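Phosphosugar isomerase (Escherichia coli O6:H1, PDB 5UQI) probably interconverts arabinose-5-phosphate and ribulose-5-phosphate as a sugar isomerase of the SIS family, and binds arabinose-5-phosphate. Local coordinates at residues Leu29-Asn34 against Leu137-Pro142. Numbering follows the deposited sequence.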
ATOM      1  N   LEU A  29      -9.071  12.676   0.967  1.00 24.21           N
ATOM      2  CA  LEU A  29      -8.035  12.056   0.129  1.00 25.12           C
ATOM      3  C   LEU A  29      -7.297  13.118  -0.697  1.00 22.37           C
ATOM      4  O   LEU A  29      -7.009  12.890  -1.859  1.00 22.75           O
ATOM      5  CB  LEU A  29      -8.679  10.976  -0.793  1.00 25.52           C
ATOM      6  CG  LEU A  29      -9.448   9.891  -0.006  1.00 28.57           C
ATOM      7  CD1 LEU A  29      -9.963   8.785  -0.933  1.00 29.85           C
ATOM      8  CD2 LEU A  29      -8.640   9.326   1.152  1.00 30.47           C
ATOM      9  N   SER A  30      -7.009  14.288  -0.093  1.00 24.14           N
ATOM     10  CA  SER A  30      -6.418  15.434  -0.865  1.00 27.18           C
ATOM     11  C   SER A  30      -5.192  15.111  -1.693  1.00 28.76           C
ATOM     12  O   SER A  30      -5.103  15.524  -2.871  1.00 31.52           O
ATOM     13  CB  SER A  30      -6.128  16.583   0.097  1.00 30.59           C
ATOM     14  OG  SER A  30      -7.393  17.002   0.583  1.00 40.48           O
ATOM     15  N   GLU A  31      -4.276  14.327  -1.109  1.00 22.14           N
ATOM     16  CA  GLU A  31      -2.995  14.037  -1.787  1.00 22.76           C
ATOM     17  C   GLU A  31      -3.095  12.949  -2.846  1.00 22.69           C
ATOM     18  O   GLU A  31      -2.120  12.653  -3.516  1.00 22.43           O
ATOM     19  CB  GLU A  31      -1.907  13.694  -0.729  1.00 24.05           C
ATOM     20  CG  GLU A  31      -2.083  12.412   0.072  1.00 24.82           C
ATOM     21  CD  GLU A  31      -3.108  12.432   1.231  1.00 30.80           C
ATOM     22  OE1 GLU A  31      -4.261  12.875   1.038  1.00 38.38           O
ATOM     23  OE2 GLU A  31      -2.825  11.957   2.356  1.00 27.58           O
ATOM     24  N   PHE A  32      -4.280  12.394  -3.036  1.00 22.25           N
ATOM     25  CA  PHE A  32      -4.414  11.301  -4.055  1.00 21.36           C
ATOM     26  C   PHE A  32      -4.265  11.739  -5.480  1.00 21.46           C
ATOM     27  O   PHE A  32      -3.804  10.950  -6.330  1.00 20.95           O
ATOM     28  CB  PHE A  32      -5.672  10.477  -3.844  1.00 22.33           C
ATOM     29  CG  PHE A  32      -5.515   9.473  -2.732  1.00 22.91           C
ATOM     30  CD1 PHE A  32      -5.364   9.861  -1.413  1.00 22.59           C
ATOM     31  CD2 PHE A  32      -5.400   8.138  -3.041  1.00 27.84           C
ATOM     32  CE1 PHE A  32      -5.224   8.940  -0.379  1.00 24.44           C
ATOM     33  CE2 PHE A  32      -5.192   7.215  -2.010  1.00 26.93           C
ATOM     34  CZ  PHE A  32      -5.138   7.614  -0.701  1.00 26.09           C
ATOM     35  N   ALA A  33      -4.619  12.997  -5.782  1.00 22.22           N
ATOM     36  CA  ALA A  33      -4.365  13.469  -7.121  1.00 22.34           C
ATOM     37  C   ALA A  33      -2.870  13.551  -7.386  1.00 22.23           C
ATOM     38  O   ALA A  33      -2.403  13.129  -8.455  1.00 22.46           O
ATOM     39  CB  ALA A  33      -5.043  14.824  -7.320  1.00 23.36           C
ATOM     40  N   ASN A  34      -2.102  14.095  -6.425  1.00 23.55           N
ATOM     41  CA  ASN A  34      -0.650  14.134  -6.578  1.00 22.79           C
ATOM     42  C   ASN A  34      -0.088  12.700  -6.666  1.00 20.27           C
ATOM     43  O   ASN A  34       0.814  12.462  -7.473  1.00 21.56           O
ATOM     44  CB  ASN A  34       0.009  14.825  -5.404  1.00 27.14           C
ATOM     45  CG  ASN A  34      -0.074  16.311  -5.530  1.00 34.57           C
ATOM     46  OD1 ASN A  34      -0.280  16.850  -6.633  1.00 36.89           O
ATOM     47  ND2 ASN A  34       0.070  16.978  -4.429  1.00 35.52           N
ATOM     48  N   LEU A 137       6.513  11.950  -0.959  1.00 15.29           N
ATOM     49  CA  LEU A 137       5.072  12.088  -0.910  1.00 16.05           C
ATOM     50  C   LEU A 137       4.578  11.157   0.185  1.00 16.07           C
ATOM     51  O   LEU A 137       4.703   9.908   0.090  1.00 17.56           O
ATOM     52  CB  LEU A 137       4.426  11.797  -2.277  1.00 15.79           C
ATOM     53  CG  LEU A 137       2.894  11.859  -2.230  1.00 20.31           C
ATOM     54  CD1 LEU A 137       2.375  13.273  -1.958  1.00 23.32           C
ATOM     55  CD2 LEU A 137       2.367  11.349  -3.548  1.00 22.53           C
ATOM     56  N   SER A 138       4.009  11.762   1.218  1.00 14.98           N
ATOM     57  CA  SER A 138       3.274  11.027   2.265  1.00 14.63           C
ATOM     58  C   SER A 138       1.799  10.967   1.943  1.00 16.98           C
ATOM     59  O   SER A 138       1.107  12.035   1.788  1.00 17.71           O
ATOM     60  CB  SER A 138       3.480  11.693   3.658  1.00 16.45           C
ATOM     61  OG  SER A 138       2.539  11.173   4.598  1.00 16.06           O
ATOM     62  N   VAL A 139       1.281   9.724   1.881  1.00 16.24           N
ATOM     63  CA  VAL A 139      -0.122   9.519   1.699  1.00 16.69           C
ATOM     64  C   VAL A 139      -0.642   9.015   3.031  1.00 17.45           C
ATOM     65  O   VAL A 139      -0.196   7.949   3.553  1.00 16.18           O
ATOM     66  CB  VAL A 139      -0.370   8.458   0.608  1.00 17.42           C
ATOM     67  CG1 VAL A 139      -1.850   8.183   0.484  1.00 19.21           C
ATOM     68  CG2 VAL A 139       0.208   8.902  -0.710  1.00 16.17           C
ATOM     69  N   GLU A 140      -1.600   9.718   3.620  1.00 19.30           N
ATOM     70  CA  GLU A 140      -2.083   9.381   4.954  1.00 21.49           C
ATOM     71  C   GLU A 140      -3.364   8.564   4.752  1.00 25.73           C
ATOM     72  O   GLU A 140      -4.299   8.978   4.029  1.00 27.75           O
ATOM     73  CB  GLU A 140      -2.303  10.648   5.808  1.00 22.08           C
ATOM     74  CG  GLU A 140      -2.750  10.385   7.230  1.00 26.33           C
ATOM     75  CD  GLU A 140      -2.854  11.697   8.026  1.00 27.52           C
ATOM     76  OE1 GLU A 140      -3.920  12.312   7.868  1.00 31.45           O
ATOM     77  OE2 GLU A 140      -1.909  12.154   8.736  1.00 26.57           O
ATOM     78  N   ILE A 141      -3.360   7.344   5.285  1.00 22.71           N
ATOM     79  CA  ILE A 141      -4.522   6.460   5.191  1.00 26.02           C
ATOM     80  C   ILE A 141      -4.929   6.225   6.643  1.00 29.05           C
ATOM     81  O   ILE A 141      -4.417   5.308   7.288  1.00 30.09           O
ATOM     82  CB  ILE A 141      -4.163   5.133   4.506  1.00 25.18           C
ATOM     83  CG1 ILE A 141      -3.572   5.432   3.100  1.00 26.41           C
ATOM     84  CG2 ILE A 141      -5.431   4.241   4.465  1.00 26.31           C
ATOM     85  CD1 ILE A 141      -3.120   4.230   2.299  1.00 30.02           C
ATOM     86  N   PRO A 142      -5.859   7.057   7.151  1.00 32.41           N
ATOM     87  CA  PRO A 142      -6.186   7.030   8.570  1.00 37.76           C
ATOM     88  C   PRO A 142      -6.934   5.727   8.939  1.00 31.92           C
ATOM     89  O   PRO A 142      -7.847   5.285   8.214  1.00 35.21           O
ATOM     90  CB  PRO A 142      -7.074   8.277   8.741  1.00 37.50           C
ATOM     91  CG  PRO A 142      -7.753   8.423   7.418  1.00 37.47           C
ATOM     92  CD  PRO A 142      -6.814   7.878   6.372  1.00 32.98           C
TER
HETATM   93  O   HOH W   1      -5.511  10.844   2.726  1.00 29.63           O
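Glu-31 turns its carboxylate onto the backbone of strand 137-140, where OE2 accepts a hydrogen bond from Glu-140 N at 2.8 Å. The bond is nearly straight, 176° at the hydrogen, although the donor meets the anti side of OE2 and stands 27° out of the carboxylate plane. The Glu-31 chain, with CG between the backbone N and the carbonyl carbon (chi1 67°), bends at chi2, which turns the CG-CD bond along the strand; Glu-31 CG lies 3.6 Å from Ser-138 O. A water sits between Glu-31 OE1, a weak bond, and Glu-140 O at 2.6 Å; with more acceptors than protons, it can serve them only in part or in turn.

Beside this polar grip, Phe-32 crosses Val-139 at about a right angle, its CZ 3.5 Å from CG1, and continues onto Val-164 and Val-168 of helix 156-175. Leu-137 packs CD2 against the backbone C of Asn-34 (4.2 Å), rests CD1 loosely near Glu-31 CB (4.5 Å), and also meets Leu-35.

Strand 137-140, outermost within this chain in the parallel SIS-domain sheet, bonds to strand 120-124; His-127 N holds Glu-140 OE2. The carboxylate of Glu-31 thus supplies the acceptor for an N-H directed away from strand 120-124, tying the type I turn Leu-29 to Phe-32, which leads into helix 32-41, to the strand. Glu-31 OE2 and Glu-140 OE1 are 5.6 Å apart, a mild like-charge cost that the N-H donors may offset.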